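Local coordinates for Polyphosphate:AMP phosphotransferase (Pseudomonas aeruginosa PAO1, PDB 3CZP), which uses inorganic polyphosphate as phosphate donor to convert AMP to ADP, and GMP to GDP less efficiently, working as a magnesium-dependent homodimer, at residues L71-F77 with R102-G108; W153-K158 with S186-F192; L301-E306 with F360-S366. All coordinates share one frame; numbering follows the deposited sequence. Where two conformers were deposited one is given.

Contact 1. Residues L71-F77 with R102-G108; sequences LIEVQSF and RTGIFFG
Ile-72 and Val-74 pair with Thr-103 and Ile-105 in a parallel beta ladder, strand 72-76 being an edge strand, within this chain, of the five-stranded parallel sheet of the N-terminal PPK2 domain, a P-loop-kinase-like fold with strand order 2-3-1-4-5. The segment axes approach to 4.6 Å at 17°, and the rungs alternate regularly; the bond from Ile-105 N to Glu-73 O (2.7 Å) is followed by the one from Gln-75 N to Ile-105 O (2.8 Å). Packing is tight on the face carrying Ile-72, Val-74, Ile-105 and Phe-107. There Ile-72 CG2 meets Ile-105 CD1 at 3.7 Å, and Val-74 CG1, anti to the backbone N (chi1 -174°), reaches the rim of the Phe-107 ring at CE2 (3.6 Å). Helix 56-66 packs on this face. Phe-106 is on the other face, and Phe-77, just past the strand, turns its ring edge to it in a T-shaped pair, planes at 78° and centroids 5.1 Å apart. The ladder starts looser and wetter: Thr-103 N to Leu-71 O is a long 3.3 Å, and waters join Leu-71 O to Thr-103 OG1 and Ile-72 O to Arg-102 NH2. Arg-102 NH1 is held by Arg-70 O. In the conformer given for Glu-73, one of two deposited, Arg-102 NE (3.1 Å) and NH2 both grip Glu-73 OE2 from above one carboxylate face.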
loop_
_atom_site.group_PDB
_atom_site.type_symbol
_atom_site.label_atom_id
_atom_site.label_comp_id
_atom_site.label_asym_id
_atom_site.label_seq_id
_atom_site.Cartn_x
_atom_site.Cartn_y
_atom_site.Cartn_z
ATOM N N LEU A 71 -3.605 1.483 -18.663
ATOM C CA LEU A 71 -4.542 0.555 -17.965
ATOM C C LEU A 71 -3.932 -0.854 -17.665
ATOM O O LEU A 71 -4.638 -1.805 -17.302
ATOM C CB LEU A 71 -5.801 0.453 -18.812
ATOM C CG LEU A 71 -6.703 1.717 -18.928
ATOM C CD1 LEU A 71 -7.988 1.422 -19.790
ATOM C CD2 LEU A 71 -7.093 2.190 -17.501
ATOM N N ILE A 72 -2.606 -0.974 -17.843
ATOM C CA ILE A 72 -1.851 -2.237 -17.777
ATOM C C ILE A 72 -0.621 -1.978 -16.862
ATOM O O ILE A 72 0.043 -0.989 -17.024
ATOM C CB ILE A 72 -1.338 -2.746 -19.170
ATOM C CG1 ILE A 72 -2.428 -2.775 -20.216
ATOM C CG2 ILE A 72 -0.731 -4.112 -19.042
ATOM C CD1 ILE A 72 -2.062 -3.219 -21.677
ATOM N N GLU A 73 -0.411 -2.821 -15.850
ATOM C CA GLU A 73 0.820 -2.812 -15.058
ATOM C C GLU A 73 1.577 -4.052 -15.459
ATOM O O GLU A 73 0.983 -5.103 -15.576
ATOM C CB GLU A 73 0.544 -2.885 -13.558
ATOM C CG GLU A 73 -0.479 -1.871 -13.016
ATOM C CD GLU A 73 -1.828 -2.538 -12.682
ATOM O OE1 GLU A 73 -1.971 -2.960 -11.485
ATOM O OE2 GLU A 73 -2.697 -2.655 -13.623
ATOM N N VAL A 74 2.875 -3.896 -15.710
ATOM C CA VAL A 74 3.784 -4.989 -16.060
ATOM C C VAL A 74 4.816 -5.132 -14.946
ATOM O O VAL A 74 5.571 -4.179 -14.630
ATOM C CB VAL A 74 4.454 -4.772 -17.415
ATOM C CG1 VAL A 74 5.253 -5.950 -17.799
ATOM C CG2 VAL A 74 3.387 -4.554 -18.450
ATOM N N GLN A 75 4.790 -6.287 -14.287
ATOM C CA GLN A 75 5.670 -6.578 -13.150
ATOM C C GLN A 75 6.663 -7.687 -13.471
ATOM O O GLN A 75 6.380 -8.545 -14.282
ATOM C CB GLN A 75 4.858 -7.120 -11.977
ATOM C CG GLN A 75 3.594 -6.383 -11.603
ATOM C CD GLN A 75 3.847 -5.140 -10.845
ATOM O OE1 GLN A 75 4.964 -4.886 -10.397
ATOM N NE2 GLN A 75 2.796 -4.348 -10.658
ATOM N N SER A 76 7.828 -7.630 -12.825
ATOM C CA SER A 76 8.632 -8.829 -12.618
ATOM C C SER A 76 9.007 -8.988 -11.145
ATOM O O SER A 76 9.051 -8.003 -10.401
ATOM C CB SER A 76 9.853 -8.852 -13.508
ATOM O OG SER A 76 10.578 -10.051 -13.234
ATOM N N PHE A 77 9.210 -10.246 -10.721
ATOM C CA PHE A 77 9.291 -10.587 -9.291
ATOM C C PHE A 77 10.574 -11.295 -8.849
ATOM O O PHE A 77 10.642 -11.837 -7.694
ATOM C CB PHE A 77 8.103 -11.458 -8.876
ATOM C CG PHE A 77 6.758 -10.785 -8.976
ATOM C CD1 PHE A 77 5.978 -10.943 -10.107
ATOM C CD2 PHE A 77 6.241 -10.096 -7.899
ATOM C CE1 PHE A 77 4.757 -10.406 -10.202
ATOM C CE2 PHE A 77 4.964 -9.504 -7.989
ATOM C CZ PHE A 77 4.220 -9.656 -9.137
ATOM N N ARG A 102 -8.665 -3.485 -14.240
ATOM C CA ARG A 102 -7.309 -3.331 -14.781
ATOM C C ARG A 102 -6.661 -4.654 -15.106
ATOM O O ARG A 102 -7.181 -5.714 -14.754
ATOM C CB ARG A 102 -6.515 -2.474 -13.834
ATOM C CG ARG A 102 -6.914 -1.044 -13.930
ATOM C CD ARG A 102 -6.067 -0.177 -13.046
ATOM N NE ARG A 102 -4.656 -0.272 -13.447
ATOM C CZ ARG A 102 -3.999 0.652 -14.130
ATOM N NH1 ARG A 102 -4.569 1.825 -14.436
ATOM N NH2 ARG A 102 -2.749 0.420 -14.485
ATOM N N THR A 103 -5.522 -4.563 -15.802
ATOM C CA THR A 103 -4.738 -5.671 -16.236
ATOM C C THR A 103 -3.345 -5.545 -15.625
ATOM O O THR A 103 -2.724 -4.473 -15.609
ATOM C CB THR A 103 -4.563 -5.718 -17.808
ATOM O OG1 THR A 103 -5.835 -5.835 -18.430
ATOM C CG2 THR A 103 -3.601 -6.877 -18.287
ATOM N N GLY A 104 -2.874 -6.704 -15.181
ATOM C CA GLY A 104 -1.525 -6.872 -14.669
ATOM C C GLY A 104 -0.862 -7.969 -15.463
ATOM O O GLY A 104 -1.463 -9.024 -15.691
ATOM N N ILE A 105 0.374 -7.730 -15.890
ATOM C CA ILE A 105 1.130 -8.747 -16.656
ATOM C C ILE A 105 2.411 -9.094 -15.854
ATOM O O ILE A 105 3.198 -8.211 -15.513
ATOM C CB ILE A 105 1.556 -8.240 -18.055
ATOM C CG1 ILE A 105 0.334 -7.752 -18.868
ATOM C CG2 ILE A 105 2.449 -9.365 -18.775
ATOM C CD1 ILE A 105 0.656 -7.284 -20.285
ATOM N N PHE A 106 2.540 -10.364 -15.502
ATOM C CA PHE A 106 3.564 -10.862 -14.594
ATOM C C PHE A 106 4.609 -11.695 -15.316
ATOM O O PHE A 106 4.363 -12.838 -15.703
ATOM C CB PHE A 106 2.925 -11.753 -13.517
ATOM C CG PHE A 106 1.994 -11.015 -12.560
ATOM C CD1 PHE A 106 1.792 -9.648 -12.629
ATOM C CD2 PHE A 106 1.336 -11.711 -11.562
ATOM C CE1 PHE A 106 0.907 -9.000 -11.701
ATOM C CE2 PHE A 106 0.499 -11.052 -10.637
ATOM C CZ PHE A 106 0.311 -9.723 -10.710
ATOM N N PHE A 107 5.810 -11.149 -15.364
ATOM C CA PHE A 107 6.985 -11.901 -15.670
ATOM C C PHE A 107 7.535 -12.425 -14.317
ATOM O O PHE A 107 7.122 -11.982 -13.201
ATOM C CB PHE A 107 8.090 -11.019 -16.274
ATOM C CG PHE A 107 7.833 -10.492 -17.687
ATOM C CD1 PHE A 107 8.367 -11.130 -18.792
ATOM C CD2 PHE A 107 7.216 -9.281 -17.874
ATOM C CE1 PHE A 107 8.165 -10.609 -20.087
ATOM C CE2 PHE A 107 7.032 -8.754 -19.137
ATOM C CZ PHE A 107 7.526 -9.432 -20.256
ATOM N N GLY A 108 8.497 -13.321 -14.391
ATOM C CA GLY A 108 9.170 -13.828 -13.162
ATOM C C GLY A 108 8.177 -14.204 -12.075
ATOM O O GLY A 108 8.395 -13.877 -10.889
HETATM O O HOH W 1 -6.491 -2.965 -18.835
HETATM O O HOH W 2 -0.626 1.348 -15.597
#

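Contact 2. Residues W153-K158 with S186-F192; sequences WFHLSK and SEVYDRF
Tyr-189 and Lys-158 cross obliquely, the tyrosine ring coming from the helix and the lysine running beside it toward the helix start. Lys-158 CA sits 3.8 Å above the ring plane, offset toward the rim, and its CB lies 3.7 Å from Tyr-189 CE2. With CG anti to the backbone N (chi1 -179°), Tyr-189 projects to the turn after strand 148-155, where its OH donates to Leu-156 O at 2.6 Å, in the carbonyl plane on a lone pair. The hydroxyl also accepts a hydrogen bond from a water that is weakly bonded to His-155 NE2, a nitrogen held by Glu-8. Lys-158 stays extended until a bend at chi4, crosses Asp-190 at about a right angle, and forms a salt bridge from NZ to Asp-190 OD1 (2.7 Å), met from above the carboxylate plane; NZ also makes a very short, hence doubtful, approach to Ser-186 OG. Trp-153 and Phe-192 slide past each other in opposite directions as an oblique pair with planes 34° apart, touching where Trp-153 CH2 meets Phe-192 CE2 at 3.4 Å. Phe-4 stacks on both Trp-153 and His-155. Helix 186-203 thus packs across the C-terminal end of strand 148-155 and the start of the following helix 158-163, in an alpha/beta P-loop-type fold.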
loop_
_atom_site.group_PDB
_atom_site.type_symbol
_atom_site.label_atom_id
_atom_site.label_comp_id
_atom_site.label_asym_id
_atom_site.label_seq_id
_atom_site.Cartn_x
_atom_site.Cartn_y
_atom_site.Cartn_z
ATOM N N TRP A 153 2.737 -19.766 -22.404
ATOM C CA TRP A 153 4.036 -20.377 -22.521
ATOM C C TRP A 153 4.557 -20.217 -23.950
ATOM O O TRP A 153 4.068 -20.844 -24.878
ATOM C CB TRP A 153 3.948 -21.870 -22.148
ATOM C CG TRP A 153 5.265 -22.627 -22.332
ATOM C CD1 TRP A 153 5.816 -23.018 -23.493
ATOM C CD2 TRP A 153 6.147 -23.060 -21.307
ATOM N NE1 TRP A 153 7.023 -23.636 -23.274
ATOM C CE2 TRP A 153 7.235 -23.685 -21.926
ATOM C CE3 TRP A 153 6.134 -22.966 -19.917
ATOM C CZ2 TRP A 153 8.254 -24.267 -21.207
ATOM C CZ3 TRP A 153 7.181 -23.529 -19.207
ATOM C CH2 TRP A 153 8.203 -24.161 -19.842
ATOM N N PHE A 154 5.555 -19.360 -24.096
ATOM C CA PHE A 154 6.239 -19.088 -25.338
ATOM C C PHE A 154 7.286 -20.167 -25.585
ATOM O O PHE A 154 8.208 -20.350 -24.758
ATOM C CB PHE A 154 6.909 -17.708 -25.267
ATOM C CG PHE A 154 5.919 -16.570 -25.260
ATOM C CD1 PHE A 154 5.645 -15.854 -26.419
ATOM C CD2 PHE A 154 5.183 -16.270 -24.114
ATOM C CE1 PHE A 154 4.683 -14.859 -26.426
ATOM C CE2 PHE A 154 4.245 -15.223 -24.115
ATOM C CZ PHE A 154 4.000 -14.538 -25.253
ATOM N N HIS A 155 7.135 -20.898 -26.687
ATOM C CA HIS A 155 7.933 -22.080 -26.917
ATOM C C HIS A 155 8.909 -21.962 -28.084
ATOM O O HIS A 155 8.584 -21.386 -29.109
ATOM C CB HIS A 155 7.032 -23.267 -27.232
ATOM C CG HIS A 155 7.744 -24.564 -27.128
ATOM N ND1 HIS A 155 8.389 -24.963 -25.977
ATOM C CD2 HIS A 155 7.965 -25.537 -28.043
ATOM C CE1 HIS A 155 8.942 -26.144 -26.178
ATOM N NE2 HIS A 155 8.706 -26.507 -27.427
ATOM N N LEU A 156 10.071 -22.613 -27.933
ATOM C CA LEU A 156 10.915 -22.970 -29.055
ATOM C C LEU A 156 11.345 -24.386 -28.824
ATOM O O LEU A 156 11.455 -24.835 -27.690
ATOM C CB LEU A 156 12.155 -22.073 -29.160
ATOM C CG LEU A 156 12.048 -20.562 -29.431
ATOM C CD1 LEU A 156 13.440 -19.904 -29.232
ATOM C CD2 LEU A 156 11.447 -20.281 -30.815
ATOM N N SER A 157 11.575 -25.102 -29.911
ATOM C CA SER A 157 12.197 -26.409 -29.826
ATOM C C SER A 157 13.683 -26.230 -29.625
ATOM O O SER A 157 14.252 -25.158 -29.797
ATOM C CB SER A 157 11.902 -27.286 -31.054
ATOM O OG SER A 157 12.533 -26.763 -32.191
ATOM N N LYS A 158 14.304 -27.336 -29.260
ATOM C CA LYS A 158 15.728 -27.341 -28.998
ATOM C C LYS A 158 16.495 -26.803 -30.194
ATOM O O LYS A 158 17.346 -25.938 -30.030
ATOM C CB LYS A 158 16.168 -28.748 -28.653
ATOM C CG LYS A 158 17.534 -28.835 -28.026
ATOM C CD LYS A 158 17.728 -30.214 -27.513
ATOM C CE LYS A 158 19.114 -30.428 -26.871
ATOM N NZ LYS A 158 19.239 -29.883 -25.492
ATOM N N SER A 186 22.927 -27.449 -23.133
ATOM C CA SER A 186 21.900 -28.347 -23.683
ATOM C C SER A 186 20.994 -28.885 -22.581
ATOM O O SER A 186 19.794 -28.962 -22.756
ATOM C CB SER A 186 22.570 -29.530 -24.417
ATOM O OG SER A 186 21.601 -30.387 -25.013
ATOM N N GLU A 187 21.614 -29.304 -21.476
ATOM C CA GLU A 187 20.904 -29.819 -20.298
ATOM C C GLU A 187 19.874 -28.830 -19.742
ATOM O O GLU A 187 18.797 -29.253 -19.310
ATOM C CB GLU A 187 21.903 -30.247 -19.190
ATOM C CG GLU A 187 23.099 -29.272 -18.988
ATOM C CD GLU A 187 23.789 -29.399 -17.630
ATOM O OE1 GLU A 187 23.501 -28.557 -16.747
ATOM O OE2 GLU A 187 24.630 -30.320 -17.457
ATOM N N VAL A 188 20.191 -27.529 -19.760
ATOM C CA VAL A 188 19.263 -26.502 -19.266
ATOM C C VAL A 188 17.931 -26.667 -19.990
ATOM O O VAL A 188 16.954 -27.008 -19.340
ATOM C CB VAL A 188 19.824 -25.058 -19.395
ATOM C CG1 VAL A 188 18.766 -24.030 -19.120
ATOM C CG2 VAL A 188 21.008 -24.863 -18.439
ATOM N N TYR A 189 17.906 -26.509 -21.316
ATOM C CA TYR A 189 16.645 -26.685 -22.104
ATOM C C TYR A 189 15.903 -28.024 -21.787
ATOM O O TYR A 189 14.705 -28.073 -21.476
ATOM C CB TYR A 189 16.955 -26.585 -23.625
ATOM C CG TYR A 189 15.715 -26.724 -24.484
ATOM C CD1 TYR A 189 14.975 -25.615 -24.849
ATOM C CD2 TYR A 189 15.242 -27.967 -24.872
ATOM C CE1 TYR A 189 13.781 -25.742 -25.606
ATOM C CE2 TYR A 189 14.080 -28.095 -25.624
ATOM C CZ TYR A 189 13.361 -26.975 -25.986
ATOM O OH TYR A 189 12.207 -27.109 -26.708
ATOM N N ASP A 190 16.645 -29.124 -21.862
ATOM C CA ASP A 190 16.049 -30.434 -21.657
ATOM C C ASP A 190 15.349 -30.517 -20.301
ATOM O O ASP A 190 14.255 -31.065 -20.207
ATOM C CB ASP A 190 17.108 -31.535 -21.785
ATOM C CG ASP A 190 17.633 -31.680 -23.215
ATOM O OD1 ASP A 190 17.181 -30.949 -24.130
ATOM O OD2 ASP A 190 18.539 -32.505 -23.415
ATOM N N ARG A 191 15.954 -29.975 -19.264
ATOM C CA ARG A 191 15.349 -30.081 -17.939
ATOM C C ARG A 191 14.230 -29.118 -17.749
ATOM O O ARG A 191 13.223 -29.461 -17.146
ATOM C CB ARG A 191 16.387 -29.926 -16.815
ATOM C CG ARG A 191 17.445 -30.994 -16.896
ATOM C CD ARG A 191 18.491 -30.822 -15.816
ATOM N NE ARG A 191 17.852 -30.942 -14.510
ATOM C CZ ARG A 191 18.270 -30.365 -13.391
ATOM N NH1 ARG A 191 17.598 -30.556 -12.241
ATOM N NH2 ARG A 191 19.355 -29.589 -13.434
ATOM N N PHE A 192 14.393 -27.907 -18.282
ATOM C CA PHE A 192 13.364 -26.911 -18.233
ATOM C C PHE A 192 12.040 -27.401 -18.852
ATOM O O PHE A 192 10.934 -27.163 -18.290
ATOM C CB PHE A 192 13.817 -25.682 -18.986
ATOM C CG PHE A 192 13.046 -24.462 -18.636
ATOM C CD1 PHE A 192 13.346 -23.766 -17.479
ATOM C CD2 PHE A 192 11.988 -24.024 -19.458
ATOM C CE1 PHE A 192 12.639 -22.635 -17.155
ATOM C CE2 PHE A 192 11.284 -22.904 -19.152
ATOM C CZ PHE A 192 11.605 -22.186 -17.997
HETATM O O HOH W 3 10.150 -29.250 -26.390
#

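Contact 3. Residues L301-E306 with F360-S366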
loop_
_atom_site.group_PDB
_atom_site.type_symbol
_atom_site.label_atom_id
_atom_site.label_comp_id
_atom_site.label_asym_id
_atom_site.label_seq_id
_atom_site.Cartn_x
_atom_site.Cartn_y
_atom_site.Cartn_z
ATOM N N LEU A 301 4.629 -13.433 14.904
ATOM C CA LEU A 301 3.455 -13.903 15.612
ATOM C C LEU A 301 2.229 -13.283 14.992
ATOM O O LEU A 301 2.230 -12.101 14.675
ATOM C CB LEU A 301 3.572 -13.557 17.107
ATOM C CG LEU A 301 2.591 -14.058 18.175
ATOM C CD1 LEU A 301 2.613 -15.550 18.207
ATOM C CD2 LEU A 301 3.026 -13.501 19.565
ATOM N N VAL A 302 1.206 -14.112 14.794
ATOM C CA VAL A 302 -0.171 -13.655 14.476
ATOM C C VAL A 302 -1.122 -14.198 15.504
ATOM O O VAL A 302 -1.222 -15.425 15.677
ATOM C CB VAL A 302 -0.583 -14.081 13.038
ATOM C CG1 VAL A 302 -2.066 -13.775 12.766
ATOM C CG2 VAL A 302 0.304 -13.357 12.026
ATOM N N ALA A 303 -1.824 -13.280 16.191
ATOM C CA ALA A 303 -2.934 -13.600 17.123
ATOM C C ALA A 303 -4.241 -13.123 16.566
ATOM O O ALA A 303 -4.440 -11.930 16.325
ATOM C CB ALA A 303 -2.700 -13.027 18.525
ATOM N N VAL A 304 -5.136 -14.062 16.320
ATOM C CA VAL A 304 -6.457 -13.775 15.823
ATOM C C VAL A 304 -7.487 -13.822 16.954
ATOM O O VAL A 304 -7.507 -14.786 17.732
ATOM C CB VAL A 304 -6.880 -14.835 14.790
ATOM C CG1 VAL A 304 -8.398 -14.802 14.632
ATOM C CG2 VAL A 304 -6.096 -14.664 13.425
ATOM N N PHE A 305 -8.335 -12.810 17.054
ATOM C CA PHE A 305 -9.415 -12.800 18.061
ATOM C C PHE A 305 -10.801 -12.709 17.469
ATOM O O PHE A 305 -11.113 -11.770 16.736
ATOM C CB PHE A 305 -9.249 -11.611 19.034
ATOM C CG PHE A 305 -8.113 -11.753 19.982
ATOM C CD1 PHE A 305 -8.322 -12.228 21.289
ATOM C CD2 PHE A 305 -6.827 -11.409 19.594
ATOM C CE1 PHE A 305 -7.263 -12.346 22.159
ATOM C CE2 PHE A 305 -5.725 -11.570 20.460
ATOM C CZ PHE A 305 -5.934 -12.002 21.732
ATOM N N GLU A 306 -11.626 -13.701 17.790
ATOM C CA GLU A 306 -13.023 -13.707 17.481
ATOM C C GLU A 306 -13.792 -14.036 18.770
ATOM O O GLU A 306 -13.211 -14.521 19.763
ATOM C CB GLU A 306 -13.343 -14.750 16.397
ATOM C CG GLU A 306 -12.591 -14.662 15.048
ATOM C CD GLU A 306 -13.020 -13.515 14.103
ATOM O OE1 GLU A 306 -14.045 -12.874 14.355
ATOM O OE2 GLU A 306 -12.298 -13.272 13.080
ATOM N N PHE A 360 4.759 -8.758 15.449
ATOM C CA PHE A 360 3.611 -9.389 16.127
ATOM C C PHE A 360 2.367 -8.634 15.711
ATOM O O PHE A 360 2.276 -7.467 15.947
ATOM C CB PHE A 360 3.836 -9.298 17.652
ATOM C CG PHE A 360 2.727 -9.884 18.530
ATOM C CD1 PHE A 360 1.671 -10.667 18.009
ATOM C CD2 PHE A 360 2.759 -9.636 19.882
ATOM C CE1 PHE A 360 0.684 -11.182 18.841
ATOM C CE2 PHE A 360 1.766 -10.127 20.732
ATOM C CZ PHE A 360 0.727 -10.899 20.223
ATOM N N THR A 361 1.445 -9.270 15.009
ATOM C CA THR A 361 0.225 -8.592 14.536
ATOM C C THR A 361 -0.935 -9.272 15.233
ATOM O O THR A 361 -1.014 -10.486 15.324
ATOM C CB THR A 361 0.017 -8.660 13.033
ATOM O OG1 THR A 361 1.137 -8.077 12.367
ATOM C CG2 THR A 361 -1.298 -7.950 12.623
ATOM N N ILE A 362 -1.812 -8.452 15.776
ATOM C CA ILE A 362 -3.010 -8.910 16.440
ATOM C C ILE A 362 -4.220 -8.462 15.556
ATOM O O ILE A 362 -4.333 -7.262 15.182
ATOM C CB ILE A 362 -3.105 -8.242 17.802
ATOM C CG1 ILE A 362 -1.884 -8.556 18.698
ATOM C CG2 ILE A 362 -4.439 -8.612 18.473
ATOM C CD1 ILE A 362 -2.044 -8.031 20.159
ATOM N N PHE A 363 -5.106 -9.423 15.262
ATOM C CA PHE A 363 -6.250 -9.222 14.445
ATOM C C PHE A 363 -7.468 -9.259 15.358
ATOM O O PHE A 363 -7.846 -10.294 15.902
ATOM C CB PHE A 363 -6.345 -10.266 13.337
ATOM C CG PHE A 363 -5.354 -10.084 12.227
ATOM C CD1 PHE A 363 -5.613 -9.199 11.198
ATOM C CD2 PHE A 363 -4.131 -10.764 12.237
ATOM C CE1 PHE A 363 -4.701 -9.000 10.166
ATOM C CE2 PHE A 363 -3.201 -10.595 11.187
ATOM C CZ PHE A 363 -3.494 -9.711 10.157
ATOM N N ASP A 364 -8.055 -8.102 15.544
ATOM C CA ASP A 364 -9.314 -8.008 16.223
ATOM C C ASP A 364 -10.414 -8.172 15.192
ATOM O O ASP A 364 -10.765 -7.241 14.467
ATOM C CB ASP A 364 -9.403 -6.685 16.956
ATOM C CG ASP A 364 -10.653 -6.576 17.827
ATOM O OD1 ASP A 364 -11.470 -7.535 17.913
ATOM O OD2 ASP A 364 -10.827 -5.505 18.428
ATOM N N ARG A 365 -10.932 -9.398 15.134
ATOM C CA ARG A 365 -11.670 -9.924 13.983
ATOM C C ARG A 365 -10.709 -10.108 12.826
ATOM O O ARG A 365 -9.601 -9.605 12.864
ATOM C CB ARG A 365 -12.859 -9.059 13.619
ATOM C CG ARG A 365 -13.729 -8.767 14.799
ATOM C CD ARG A 365 -14.814 -7.830 14.434
ATOM N NE ARG A 365 -15.888 -8.537 13.755
ATOM C CZ ARG A 365 -17.144 -8.103 13.674
ATOM N NH1 ARG A 365 -17.494 -6.954 14.252
ATOM N NH2 ARG A 365 -18.068 -8.831 13.025
ATOM N N SER A 366 -11.075 -10.921 11.859
ATOM C CA SER A 366 -10.069 -11.470 10.985
ATOM C C SER A 366 -10.712 -11.965 9.727
ATOM O O SER A 366 -11.864 -11.661 9.458
ATOM C CB SER A 366 -9.342 -12.643 11.710
ATOM O OG SER A 366 -10.174 -13.815 11.662
HETATM O O HOH W 4 -15.401 -11.614 12.413
#
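Leu-301 and Phe-360 lie side by side and point the same way in a parallel ladder of the C-terminal PPK2 domain. Backbone hydrogen bonds set the register: Phe-363 N to Ala-303 O and Phe-305 N to Phe-363 O are both 2.8 Å. The last rung, Arg-365 N to Phe-305 O at 2.9 Å, carries the pairing just past the strand. Among apolar contacts, a CH-pi interaction places Leu-301 CD2 over the Phe-360 ring, 3.4 Å from its centroid and 12° off the normal, while Ala-303 CB touches that ring's edge. On the opposite face Val-302 CG1 meets the edge of Phe-363, 3.7 Å from CD2. The polar end is built by Glu-306, bent at chi2 (-74°), whose OE2 accepts from Ser-366 OG (2.6 Å) through its anti lone pair; a water donates to OE1. Asp-364 OD2 forms a salt bridge with Arg-70 of the second subunit. Strand 300-307 is central in the sheet, between 360-364 and 404-412; helices 313-321 and 475-496 pack on the Leu-301, Phe-305 and Phe-360 face, and Pro-355 and Trp-367 lie against Val-302 and Val-304.

How the contacts relate
Contacts 1 and 2 belong to the N-terminal PPK2 domain and touch the same five-stranded sheet; their centres are 24 Å apart and their nearest atoms about 7 Å. Contact 3 lies in the second PPK2 domain, 31 Å from contact 1 and 46 Å from contact 2 between centres. The N-terminal domain seems catalytically inactive and may serve dimerisation, consistent with the cation-pi contact of Phe-107 with Arg-327, from the second PPK2 domain of the other subunit. Arg-70, whose O holds Arg-102 in contact 1, has its second-subunit copy bridging to Asp-364 of contact 3. Ethanediol and glycerol, probably from the crystallisation liquor though such molecules often mark pockets, lie about 5 and 6 Å from the Asp-364 side chain.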